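Local coordinates for D-mandelate dehydrogenase (Rhodotorula graminis, PDB 2W2K), which binds NAD(+) and, as a D-isomer specific 2-hydroxyacid dehydrogenase, probably interconverts D-mandelate and the matching 2-keto acid, at residues B[7-12]-B[38-43]; B[18-23]-B[56-61]; B[94-99]-B[104-109]; B[123-128]-B[221-226]; B[182-187]-B[204-209]. All blocks are in the same frame, centred on the assembly; numbering follows the deposited sequence.

Contact 1 (B[7-12]-B[38-43]); sequences LLLGDP and DGFKQA
Leu7 and Leu9 both send a methyl group to the far end of the Phe40 ring, and this apolar meeting is the whole of the contact. Leu7 CD2 comes in at the ring edge, nearly in its plane, and stops 4.0 Å from Phe40 CZ. The two side chains point at each other from opposing directions, each with CG anti to its own backbone nitrogen (chi1 -175° for Leu7, -176° for Phe40). Leu9 arrives roughly at right angles to Phe40, its CD2 lying 4.2 Å from Phe40 CZ. The backbones stay well apart, 10.8 Å between the CA atoms of Leu9 and Phe40, a gap bridged by the long aromatic side chain. Tyr49, Leu34 and Leu73 also pack against the ring.

No polar bond crosses between the two; their polar groups bond within the helix or to other neighbours. On the outer side Lys41 NZ makes a long salt bridge to Asp38 OD1 (3.8 Å) and another to Asp72, while strand 5-8 pairs with strands 28-31 and 54-57. This is a helix laid on an open parallel sheet: 37-45 lies on the crossover from strand 28-31 to strand 54-57 in the flavodoxin-like substrate domain of this family.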
# COMPACT_ATOMS: atom_id res chain seq x y z
N LEU B 7 21.28 22.32 26.91
CA LEU B 7 21.81 20.96 27.02
C LEU B 7 21.33 20.12 25.82
O LEU B 7 20.13 20.03 25.60
CB LEU B 7 21.34 20.29 28.34
CG LEU B 7 21.96 18.89 28.61
CD1 LEU B 7 23.44 19.04 28.97
CD2 LEU B 7 21.22 18.20 29.76
N LEU B 8 22.28 19.50 25.10
CA LEU B 8 21.99 18.64 23.93
C LEU B 8 21.99 17.17 24.33
O LEU B 8 23.02 16.66 24.76
CB LEU B 8 23.06 18.85 22.83
CG LEU B 8 23.01 17.96 21.57
CD1 LEU B 8 21.63 18.08 20.85
CD2 LEU B 8 24.12 18.30 20.61
N LEU B 9 20.83 16.50 24.22
CA LEU B 9 20.69 15.07 24.53
C LEU B 9 20.96 14.22 23.29
O LEU B 9 20.11 14.12 22.38
CB LEU B 9 19.29 14.73 25.09
CG LEU B 9 18.79 15.27 26.43
CD1 LEU B 9 17.37 14.68 26.72
CD2 LEU B 9 19.75 14.98 27.59
N GLY B 10 22.13 13.61 23.26
CA GLY B 10 22.53 12.79 22.10
C GLY B 10 23.09 13.57 20.91
O GLY B 10 23.62 14.68 21.08
N ASP B 11 22.95 12.99 19.71
CA ASP B 11 23.57 13.53 18.48
C ASP B 11 23.09 14.95 18.07
O ASP B 11 21.93 15.32 18.29
CB ASP B 11 23.33 12.58 17.28
CG ASP B 11 24.20 11.31 17.32
OD1 ASP B 11 25.15 11.22 18.12
OD2 ASP B 11 23.90 10.39 16.54
N PRO B 12 23.97 15.76 17.44
CA PRO B 12 23.56 17.07 16.87
C PRO B 12 22.71 16.89 15.61
O PRO B 12 22.38 15.75 15.24
CB PRO B 12 24.91 17.74 16.53
CG PRO B 12 25.82 16.55 16.21
CD PRO B 12 25.41 15.49 17.22
N ASP B 38 21.99 6.30 35.55
CA ASP B 38 22.43 6.59 36.92
C ASP B 38 23.61 7.58 36.90
O ASP B 38 23.72 8.45 37.79
CB ASP B 38 22.79 5.31 37.70
CG ASP B 38 21.55 4.62 38.35
OD1 ASP B 38 20.47 5.24 38.56
OD2 ASP B 38 21.67 3.42 38.66
N GLY B 39 24.49 7.43 35.91
CA GLY B 39 25.63 8.34 35.72
C GLY B 39 25.22 9.78 35.38
O GLY B 39 25.89 10.73 35.81
N PHE B 40 24.12 9.94 34.63
CA PHE B 40 23.51 11.27 34.29
C PHE B 40 22.90 11.92 35.52
O PHE B 40 23.06 13.13 35.74
CB PHE B 40 22.45 11.10 33.18
CG PHE B 40 21.83 12.41 32.67
CD1 PHE B 40 22.62 13.45 32.14
CD2 PHE B 40 20.45 12.56 32.66
CE1 PHE B 40 22.02 14.64 31.65
CE2 PHE B 40 19.83 13.74 32.16
CZ PHE B 40 20.62 14.78 31.66
N LYS B 41 22.19 11.14 36.35
CA LYS B 41 21.66 11.70 37.61
C LYS B 41 22.79 12.23 38.48
O LYS B 41 22.64 13.27 39.14
CB LYS B 41 20.83 10.66 38.40
CG LYS B 41 19.49 10.27 37.75
CD LYS B 41 18.53 9.58 38.78
CE LYS B 41 19.19 8.35 39.46
NZ LYS B 41 18.28 7.67 40.48
N GLN B 42 23.93 11.52 38.49
CA GLN B 42 25.05 11.90 39.35
C GLN B 42 25.72 13.18 38.83
O GLN B 42 26.16 14.03 39.61
CB GLN B 42 26.07 10.75 39.43
CG GLN B 42 27.29 11.07 40.33
CD GLN B 42 28.43 10.05 40.19
OE1 GLN B 42 29.29 9.96 41.08
NE2 GLN B 42 28.44 9.29 39.10
N ALA B 43 25.78 13.30 37.50
CA ALA B 43 26.28 14.51 36.81
C ALA B 43 25.46 15.75 37.18
O ALA B 43 26.05 16.80 37.53
CB ALA B 43 26.29 14.28 35.30

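Contact 2 (B[18-23]-B[56-61]); sequences DLWSDF and IKLAVE
Phe23 and Trp20, one helical turn apart, meet Ile56 and Leu58 in two separate pairs, and that is where the packing is close. Phe23 CZ and Ile56 CD1 are 4.0 Å apart; the two side chains approach from opposite directions, the Ile56 methyl reaching CZ of the ring obliquely. At the second pair Leu58 CD1 sits over one face of the Trp20 indole, 4.1 Å above its plane and displaced toward the rim, nearest to CZ3. With CG anti to the backbone nitrogen (chi1 -175°), the six-membered ring of Trp20 swings in to Leu58. Val6, Leu8 and Val29 from the sheet pack around the aromatic rings, and Thr320 and Ile324 of helix 310-330 close on Ile56.

Away from this seam the helix turns polar: Asp18 and Ser21 face solvent, and Asp22 forms a salt bridge with Lys26. Lys57 is a buried amine on the other side of the strand, where its NZ donates to Ala59 O at 3.2 Å and also bonds Tyr67 OH and Asn62 O. Helix 17-26, leading from strand 5-8 to strand 28-31, thus covers one face of the parallel sheet, as in the three-layer alpha/beta/alpha sandwich of a flavodoxin-like domain.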
# COMPACT_ATOMS: atom_id res chain seq x y z
N ASP B 18 21.87 24.76 7.92
CA ASP B 18 21.75 26.24 8.10
C ASP B 18 21.02 26.69 9.39
O ASP B 18 21.50 27.57 10.12
CB ASP B 18 21.05 26.90 6.89
CG ASP B 18 21.88 26.82 5.59
OD1 ASP B 18 23.11 26.67 5.63
OD2 ASP B 18 21.27 26.94 4.51
N LEU B 19 19.87 26.07 9.68
CA LEU B 19 19.15 26.37 10.92
C LEU B 19 19.94 25.97 12.17
O LEU B 19 19.94 26.71 13.16
CB LEU B 19 17.75 25.72 10.93
CG LEU B 19 16.71 26.32 11.91
CD1 LEU B 19 16.39 27.79 11.57
CD2 LEU B 19 15.43 25.45 11.94
N TRP B 20 20.65 24.84 12.12
CA TRP B 20 21.54 24.41 13.23
C TRP B 20 22.74 25.35 13.47
O TRP B 20 23.12 25.58 14.64
CB TRP B 20 21.98 22.93 13.07
CG TRP B 20 22.81 22.27 14.23
CD1 TRP B 20 24.05 21.70 14.11
CD2 TRP B 20 22.42 22.09 15.61
NE1 TRP B 20 24.46 21.19 15.34
CE2 TRP B 20 23.48 21.41 16.27
CE3 TRP B 20 21.27 22.43 16.35
CZ2 TRP B 20 23.44 21.10 17.64
CZ3 TRP B 20 21.23 22.10 17.73
CH2 TRP B 20 22.30 21.44 18.35
N SER B 21 23.36 25.85 12.40
CA SER B 21 24.45 26.85 12.56
C SER B 21 23.93 28.14 13.20
O SER B 21 24.60 28.69 14.09
CB SER B 21 25.15 27.13 11.21
OG SER B 21 25.84 25.97 10.77
N ASP B 22 22.75 28.61 12.77
CA ASP B 22 22.04 29.75 13.39
C ASP B 22 21.79 29.54 14.89
O ASP B 22 22.01 30.45 15.73
CB ASP B 22 20.71 30.03 12.63
CG ASP B 22 19.95 31.22 13.17
OD1 ASP B 22 20.42 32.38 13.01
OD2 ASP B 22 18.84 31.02 13.74
N PHE B 23 21.34 28.33 15.23
CA PHE B 23 21.01 27.94 16.62
C PHE B 23 22.27 28.03 17.49
O PHE B 23 22.23 28.56 18.60
CB PHE B 23 20.40 26.51 16.66
CG PHE B 23 19.66 26.18 17.97
CD1 PHE B 23 18.34 26.59 18.15
CD2 PHE B 23 20.28 25.45 19.00
CE1 PHE B 23 17.63 26.29 19.32
CE2 PHE B 23 19.56 25.13 20.21
CZ PHE B 23 18.25 25.57 20.36
N ILE B 56 17.30 20.33 24.49
CA ILE B 56 16.85 19.91 23.13
C ILE B 56 17.20 18.43 22.80
O ILE B 56 18.28 17.91 23.18
CB ILE B 56 17.41 20.90 22.01
CG1 ILE B 56 16.59 20.82 20.70
CG2 ILE B 56 18.93 20.76 21.83
CD1 ILE B 56 16.88 21.92 19.61
N LYS B 57 16.27 17.76 22.11
CA LYS B 57 16.38 16.32 21.78
C LYS B 57 15.88 16.18 20.32
O LYS B 57 14.65 16.23 20.05
CB LYS B 57 15.51 15.50 22.78
CG LYS B 57 15.67 13.92 22.72
CD LYS B 57 14.56 13.27 23.59
CE LYS B 57 14.62 11.73 23.70
NZ LYS B 57 14.37 10.98 22.41
N LEU B 58 16.83 16.05 19.38
CA LEU B 58 16.56 16.22 17.93
C LEU B 58 15.94 15.01 17.20
O LEU B 58 15.47 15.14 16.05
CB LEU B 58 17.84 16.67 17.20
CG LEU B 58 18.39 18.06 17.61
CD1 LEU B 58 19.84 18.25 17.12
CD2 LEU B 58 17.54 19.16 17.07
N ALA B 59 15.96 13.84 17.84
CA ALA B 59 15.43 12.61 17.24
C ALA B 59 14.87 11.68 18.32
O ALA B 59 15.32 11.69 19.46
CB ALA B 59 16.52 11.87 16.41
N VAL B 60 13.92 10.83 17.92
CA VAL B 60 13.26 9.92 18.87
C VAL B 60 14.27 8.94 19.46
O VAL B 60 14.24 8.63 20.68
CB VAL B 60 12.07 9.17 18.17
CG1 VAL B 60 11.60 7.98 19.02
CG2 VAL B 60 10.90 10.13 17.92
N GLU B 61 15.19 8.47 18.61
CA GLU B 61 16.24 7.52 19.03
C GLU B 61 17.46 8.14 19.75
O GLU B 61 18.38 7.41 20.13
CB GLU B 61 16.72 6.66 17.83
CG GLU B 61 17.50 7.42 16.74
CD GLU B 61 16.61 8.07 15.67
OE1 GLU B 61 15.37 8.16 15.83
OE2 GLU B 61 17.16 8.50 14.65

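Contact 3 (B[94-99]-B[104-109]); sequences LDLDAL and VAFANS
Leu99 and Val104 lie where the chain turns from helix 96-101 back into strand 105-107, so the backbones are close there, 5.8 Å between their CA atoms, and spread to 8.0 Å between those of Leu96 and Phe106. A weak hydrogen bond from Val104 N to Leu99 O, 3.5 Å long, spans the narrow end. Beside it the Leu99 side chain crosses the valine, with Leu99 CD1 touching Val104 CG1 at 3.8 Å.

Farther along, three leucines meet Phe106, whose chi1 of -173° sets CG opposite its backbone nitrogen and extends the ring toward them. Leu94 CD2 stands over the centre of the ring, 3.7 Å from the centroid and 11° off the normal, a CH-pi contact, the leucine coming from the opposite direction and setting its methyl on the ring face. Leu96 CD1 reaches the root of the phenylalanine, 3.7 Å from Phe106 CB, and the Leu99 side chain crosses Phe106 at about a right angle, its CD2 4.1 Å from Phe106 CD1. Phe84 of the adjacent strand adds an edge-to-face contact. With an alanine at Phe106, Leu94 CD2 would probably be left without the ring face it rests on and a gap would open between the leucines and Phe84.

The helix start is fixed by Asp95, the N-cap, whose OD1 accepts from Ala98 N (3.1 Å, 159°) from above the carboxylate plane. This probably helps hold the first turn, which carries Leu96 and Leu99. Together they form the second half of the beta-alpha-beta unit 83-86, 96-101 and 105-107, ending at the outermost strand of the five-stranded parallel sheet.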
# COMPACT_ATOMS: atom_id res chain seq x y z
N LEU B 94 8.77 10.04 30.17
CA LEU B 94 8.76 11.35 30.87
C LEU B 94 7.65 11.50 31.93
O LEU B 94 6.47 11.27 31.63
CB LEU B 94 8.65 12.50 29.87
CG LEU B 94 8.59 13.96 30.39
CD1 LEU B 94 9.93 14.39 30.94
CD2 LEU B 94 8.17 14.92 29.26
N ASP B 95 8.04 11.91 33.15
CA ASP B 95 7.10 12.28 34.21
C ASP B 95 6.75 13.77 34.02
O ASP B 95 7.39 14.67 34.61
CB ASP B 95 7.67 11.99 35.62
CG ASP B 95 6.66 12.23 36.76
OD1 ASP B 95 5.68 12.98 36.58
OD2 ASP B 95 6.89 11.69 37.89
N LEU B 96 5.76 14.02 33.15
CA LEU B 96 5.40 15.40 32.76
C LEU B 96 4.87 16.26 33.92
O LEU B 96 5.17 17.47 34.00
CB LEU B 96 4.41 15.40 31.58
CG LEU B 96 3.97 16.76 30.98
CD1 LEU B 96 5.17 17.62 30.50
CD2 LEU B 96 2.97 16.53 29.84
N ASP B 97 4.10 15.67 34.83
CA ASP B 97 3.64 16.45 35.99
C ASP B 97 4.80 16.91 36.91
O ASP B 97 4.79 18.04 37.42
CB ASP B 97 2.55 15.71 36.79
CG ASP B 97 1.22 15.56 36.00
OD1 ASP B 97 0.99 16.26 34.98
OD2 ASP B 97 0.40 14.72 36.40
N ALA B 98 5.81 16.06 37.10
CA ALA B 98 6.98 16.45 37.90
C ALA B 98 7.79 17.59 37.25
O ALA B 98 8.32 18.46 37.96
CB ALA B 98 7.88 15.25 38.20
N LEU B 99 7.92 17.56 35.92
CA LEU B 99 8.61 18.63 35.17
C LEU B 99 7.87 19.98 35.29
O LEU B 99 8.47 20.99 35.63
CB LEU B 99 8.77 18.21 33.70
CG LEU B 99 9.69 19.08 32.82
CD1 LEU B 99 11.15 19.04 33.27
CD2 LEU B 99 9.59 18.67 31.35
N VAL B 104 8.85 24.25 34.49
CA VAL B 104 9.47 23.97 33.19
C VAL B 104 8.39 23.64 32.13
O VAL B 104 7.61 22.72 32.32
CB VAL B 104 10.50 22.79 33.25
CG1 VAL B 104 11.18 22.56 31.85
CG2 VAL B 104 11.56 23.02 34.36
N ALA B 105 8.38 24.41 31.03
CA ALA B 105 7.46 24.22 29.91
C ALA B 105 7.96 23.09 29.01
O ALA B 105 9.16 22.97 28.78
CB ALA B 105 7.35 25.54 29.09
N PHE B 106 7.04 22.27 28.49
CA PHE B 106 7.40 21.18 27.56
C PHE B 106 6.72 21.35 26.18
O PHE B 106 5.58 21.82 26.08
CB PHE B 106 7.06 19.80 28.18
CG PHE B 106 7.55 18.60 27.36
CD1 PHE B 106 8.92 18.29 27.29
CD2 PHE B 106 6.64 17.76 26.71
CE1 PHE B 106 9.39 17.17 26.55
CE2 PHE B 106 7.09 16.64 25.97
CZ PHE B 106 8.48 16.36 25.88
N ALA B 107 7.44 20.98 25.13
CA ALA B 107 6.89 20.86 23.77
C ALA B 107 7.32 19.52 23.16
O ALA B 107 8.51 19.15 23.22
CB ALA B 107 7.40 22.00 22.89
N ASN B 108 6.35 18.80 22.58
CA ASN B 108 6.68 17.70 21.66
C ASN B 108 6.76 18.24 20.21
O ASN B 108 6.90 19.46 20.01
CB ASN B 108 5.68 16.54 21.80
CG ASN B 108 4.22 16.95 21.52
OD1 ASN B 108 3.96 17.98 20.90
ND2 ASN B 108 3.27 16.10 21.94
N SER B 109 6.70 17.35 19.22
CA SER B 109 6.72 17.73 17.81
C SER B 109 5.44 17.20 17.13
O SER B 109 5.49 16.66 16.02
CB SER B 109 8.03 17.24 17.13
OG SER B 109 9.19 17.81 17.77

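Contact 4 (B[123-128]-B[221-226]); sequences YLILSV and SDCVSV
Cys223 and Val128 meet where helix 114-130 lies on the parallel sheet of the Rossmann-type NAD-binding domain, with strand 223-226 beneath it. The apolar contact centres on a single sulfur. Cys223 SG touches Val128 CG2 at 3.9 Å and lies 4.4 Å from Ile125 CG1, so one strand side chain sits against residues spaced a helical turn apart. The backbones come to 7.6 Å between the CA atoms of Ile125 and Cys223, close enough for so short a side chain to bridge. Val253 flanks Val128, while Leu166 and Ile178 flank Ile125.

No hydrogen bond crosses this interface; the polar groups are served by neighbours. Strand 223-226 pairs with strands 165-169 and 250-254, and its Ser225 OG bonds Gln175. On the helix, Ser127 OG bonds Thr300, and Tyr123 OH is hydrogen-bonded to an acidic side chain of a neighbouring subunit, which places the helix between the sheet and the dimer partner.

The contact is also near the cofactor region: the side chain of Ile125 is about 8 Å from that of Thr255, an NAD(+)-binding residue. At Val128, chi1 of -61° puts CG2 in the crowded position between the backbone nitrogen and the carbonyl carbon, and it is this methyl that meets the thiol of Cys223, itself extended anti to its nitrogen (chi1 -174°).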
# COMPACT_ATOMS: atom_id res chain seq x y z
N TYR B 123 -0.90 1.35 3.63
CA TYR B 123 -0.15 0.15 3.22
C TYR B 123 -0.65 -1.14 3.92
O TYR B 123 -0.89 -2.18 3.26
CB TYR B 123 1.37 0.37 3.47
CG TYR B 123 2.25 -0.87 3.37
CD1 TYR B 123 2.84 -1.24 2.15
CD2 TYR B 123 2.54 -1.65 4.50
CE1 TYR B 123 3.68 -2.37 2.05
CE2 TYR B 123 3.37 -2.81 4.41
CZ TYR B 123 3.93 -3.15 3.19
OH TYR B 123 4.77 -4.27 3.09
N LEU B 124 -0.81 -1.08 5.25
CA LEU B 124 -1.32 -2.25 6.01
C LEU B 124 -2.78 -2.62 5.61
O LEU B 124 -3.12 -3.81 5.53
CB LEU B 124 -1.23 -2.01 7.51
CG LEU B 124 0.16 -1.75 8.14
CD1 LEU B 124 -0.01 -1.41 9.62
CD2 LEU B 124 1.08 -2.99 7.94
N ILE B 125 -3.61 -1.61 5.35
CA ILE B 125 -5.02 -1.83 4.86
C ILE B 125 -5.04 -2.56 3.51
O ILE B 125 -5.78 -3.55 3.32
CB ILE B 125 -5.85 -0.48 4.80
CG1 ILE B 125 -6.11 0.05 6.21
CG2 ILE B 125 -7.22 -0.70 4.09
CD1 ILE B 125 -6.66 1.55 6.27
N LEU B 126 -4.22 -2.08 2.56
CA LEU B 126 -4.05 -2.79 1.29
C LEU B 126 -3.53 -4.22 1.52
O LEU B 126 -4.09 -5.17 0.95
CB LEU B 126 -3.14 -1.99 0.32
CG LEU B 126 -3.75 -0.71 -0.29
CD1 LEU B 126 -2.67 0.31 -0.75
CD2 LEU B 126 -4.72 -1.02 -1.44
N SER B 127 -2.50 -4.39 2.36
CA SER B 127 -1.97 -5.74 2.66
C SER B 127 -3.01 -6.76 3.18
O SER B 127 -3.05 -7.90 2.71
CB SER B 127 -0.75 -5.66 3.61
OG SER B 127 -0.12 -6.94 3.72
N VAL B 128 -3.85 -6.34 4.14
CA VAL B 128 -4.81 -7.27 4.77
C VAL B 128 -6.00 -7.62 3.85
O VAL B 128 -6.59 -8.72 3.98
CB VAL B 128 -5.30 -6.79 6.20
CG1 VAL B 128 -4.10 -6.68 7.20
CG2 VAL B 128 -6.09 -5.47 6.17
N SER B 221 -17.87 -3.15 10.92
CA SER B 221 -16.61 -2.99 10.14
C SER B 221 -16.19 -4.20 9.28
O SER B 221 -16.35 -5.34 9.70
CB SER B 221 -15.45 -2.60 11.07
OG SER B 221 -15.78 -1.44 11.85
N ASP B 222 -15.61 -3.92 8.11
CA ASP B 222 -14.88 -4.93 7.32
C ASP B 222 -13.38 -4.90 7.65
O ASP B 222 -12.71 -5.96 7.68
CB ASP B 222 -15.14 -4.74 5.82
CG ASP B 222 -16.62 -4.97 5.44
OD1 ASP B 222 -17.11 -6.11 5.62
OD2 ASP B 222 -17.27 -4.02 4.96
N CYS B 223 -12.85 -3.70 7.90
CA CYS B 223 -11.49 -3.54 8.46
C CYS B 223 -11.51 -2.45 9.55
O CYS B 223 -11.98 -1.33 9.31
CB CYS B 223 -10.50 -3.14 7.34
SG CYS B 223 -8.71 -3.08 7.85
N VAL B 224 -10.99 -2.78 10.73
CA VAL B 224 -10.83 -1.79 11.83
C VAL B 224 -9.44 -1.09 11.77
O VAL B 224 -8.43 -1.77 11.54
CB VAL B 224 -11.06 -2.46 13.22
CG1 VAL B 224 -10.67 -1.53 14.40
CG2 VAL B 224 -12.53 -2.91 13.39
N SER B 225 -9.41 0.24 11.95
CA SER B 225 -8.13 0.99 12.05
C SER B 225 -7.98 1.60 13.44
O SER B 225 -8.78 2.48 13.83
CB SER B 225 -8.02 2.10 10.98
OG SER B 225 -6.85 2.91 11.15
N VAL B 226 -6.97 1.14 14.19
CA VAL B 226 -6.68 1.65 15.57
C VAL B 226 -5.73 2.86 15.53
O VAL B 226 -4.56 2.73 15.14
CB VAL B 226 -6.12 0.51 16.51
CG1 VAL B 226 -5.90 1.03 17.97
CG2 VAL B 226 -7.06 -0.74 16.51

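Contact 5 (B[182-187]-B[204-209]); sequences AVHGLG and KALGAE
His184 NE2 donates to Ala205 O at 2.8 Å, a short but strongly bent hydrogen bond (128° at the hydrogen) and therefore a weak one. The carbonyl oxygen lies at the edge of the imidazole, close to its plane. Ala205 is in the last turn of helix 200-206, where the helix end would probably make its carbonyl a somewhat better acceptor. The ring gets there because CG stands anti to the carbonyl carbon of His184 (chi1 -61°), which carries NE2 out toward the other helix. One face of the imidazole is backed by its own neighbour, Val183 CG1, 4.1 Å above the plane and offset toward the rim.

Val183 points toward segment 204-209, while the histidine is exposed. Val183 CG1 packs at 3.8 Å on Leu206 O, and both Val183 and Leu206 rest on Leu190 of strand 189-193. This is part of the Rossmann fold: helices 173-185 and 200-206 are successive in the chain, with strand 189-193 between them, and their C-terminal ends come together here at the margin of the nucleotide-binding sheet. Leu206 CD2 also approaches His184 NE2 obliquely, at 4.5 Å.

Each helix gives way to a glycine with positive phi. At Gly187 (phi 89°) a side chain would run into the preceding carbonyl oxygen. The backbone oxygens of His184 and Gly185 each accept a hydrogen bond from a basic side chain of a neighbouring subunit.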
# COMPACT_ATOMS: atom_id res chain seq x y z
N ALA B 182 -8.44 6.52 2.34
CA ALA B 182 -9.23 5.30 2.18
C ALA B 182 -10.60 5.53 1.51
O ALA B 182 -11.03 4.69 0.70
CB ALA B 182 -9.42 4.58 3.54
N VAL B 183 -11.26 6.65 1.85
CA VAL B 183 -12.61 7.00 1.31
C VAL B 183 -12.53 7.59 -0.10
O VAL B 183 -13.13 7.04 -1.05
CB VAL B 183 -13.41 7.99 2.25
CG1 VAL B 183 -14.70 8.49 1.56
CG2 VAL B 183 -13.72 7.33 3.59
N HIS B 184 -11.81 8.70 -0.25
CA HIS B 184 -11.71 9.35 -1.57
C HIS B 184 -10.80 8.61 -2.56
O HIS B 184 -11.14 8.50 -3.76
CB HIS B 184 -11.35 10.83 -1.42
CG HIS B 184 -12.38 11.60 -0.65
ND1 HIS B 184 -13.72 11.57 -0.99
CD2 HIS B 184 -12.30 12.34 0.48
CE1 HIS B 184 -14.41 12.29 -0.12
NE2 HIS B 184 -13.57 12.77 0.79
N GLY B 185 -9.68 8.08 -2.07
CA GLY B 185 -8.73 7.31 -2.91
C GLY B 185 -9.22 5.90 -3.25
O GLY B 185 -9.46 5.60 -4.41
N LEU B 186 -9.42 5.04 -2.23
CA LEU B 186 -9.77 3.62 -2.45
C LEU B 186 -11.27 3.33 -2.59
O LEU B 186 -11.64 2.26 -3.07
CB LEU B 186 -9.17 2.69 -1.36
CG LEU B 186 -7.69 2.89 -0.97
CD1 LEU B 186 -7.26 1.87 0.09
CD2 LEU B 186 -6.78 2.79 -2.22
N GLY B 187 -12.12 4.27 -2.19
CA GLY B 187 -13.58 4.07 -2.33
C GLY B 187 -14.30 3.38 -1.18
O GLY B 187 -15.43 2.87 -1.35
N LYS B 204 -19.01 15.92 6.88
CA LYS B 204 -19.53 16.10 5.53
C LYS B 204 -18.53 15.63 4.45
O LYS B 204 -18.92 14.97 3.49
CB LYS B 204 -19.95 17.56 5.28
N ALA B 205 -17.26 15.96 4.63
CA ALA B 205 -16.20 15.62 3.68
C ALA B 205 -15.98 14.10 3.55
O ALA B 205 -15.73 13.60 2.44
CB ALA B 205 -14.90 16.31 4.07
N LEU B 206 -16.09 13.38 4.66
CA LEU B 206 -15.76 11.94 4.70
C LEU B 206 -16.98 11.03 4.60
O LEU B 206 -16.85 9.82 4.46
CB LEU B 206 -14.96 11.60 5.97
CG LEU B 206 -13.58 12.27 6.20
CD1 LEU B 206 -13.00 11.90 7.59
CD2 LEU B 206 -12.59 11.91 5.09
N GLY B 207 -18.18 11.63 4.66
CA GLY B 207 -19.41 10.86 4.78
C GLY B 207 -19.43 10.02 6.05
O GLY B 207 -19.90 8.88 6.03
N ALA B 208 -18.92 10.59 7.15
CA ALA B 208 -18.68 9.84 8.40
C ALA B 208 -19.96 9.59 9.19
O ALA B 208 -20.74 10.53 9.41
CB ALA B 208 -17.66 10.60 9.27
N GLU B 209 -20.20 8.33 9.58
CA GLU B 209 -21.32 7.99 10.48
C GLU B 209 -20.78 7.66 11.87
O GLU B 209 -19.98 6.74 12.00
CB GLU B 209 -22.14 6.81 9.93
CG GLU B 209 -23.30 6.41 10.85
CD GLU B 209 -23.96 5.08 10.48
OE1 GLU B 209 -23.77 4.57 9.35
OE2 GLU B 209 -24.69 4.54 11.34

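From the N terminus, strand 5-8 opens contact 1, and helix 17-26 opens contact 2 before contact 1 closes at helix 37-45; contact 2 then closes at 56-61, so the two loops cross. They also touch directly, since strands 5-8 and 54-57 are sheet neighbours, with a probable hydrogen bond from Ile56 N to Leu7 O. Contact 3 follows in series as a short loop reaching the outermost strand of the same five-stranded sheet. The chain then enters helix 114-130, which opens contact 4, closed at strand 223-226 in the NAD-binding domain. Contact 5 opens and closes within that long loop, and Leu126 packs on Leu186 where they meet. Contacts 1 and 4 are about 41 Å apart, centre to centre.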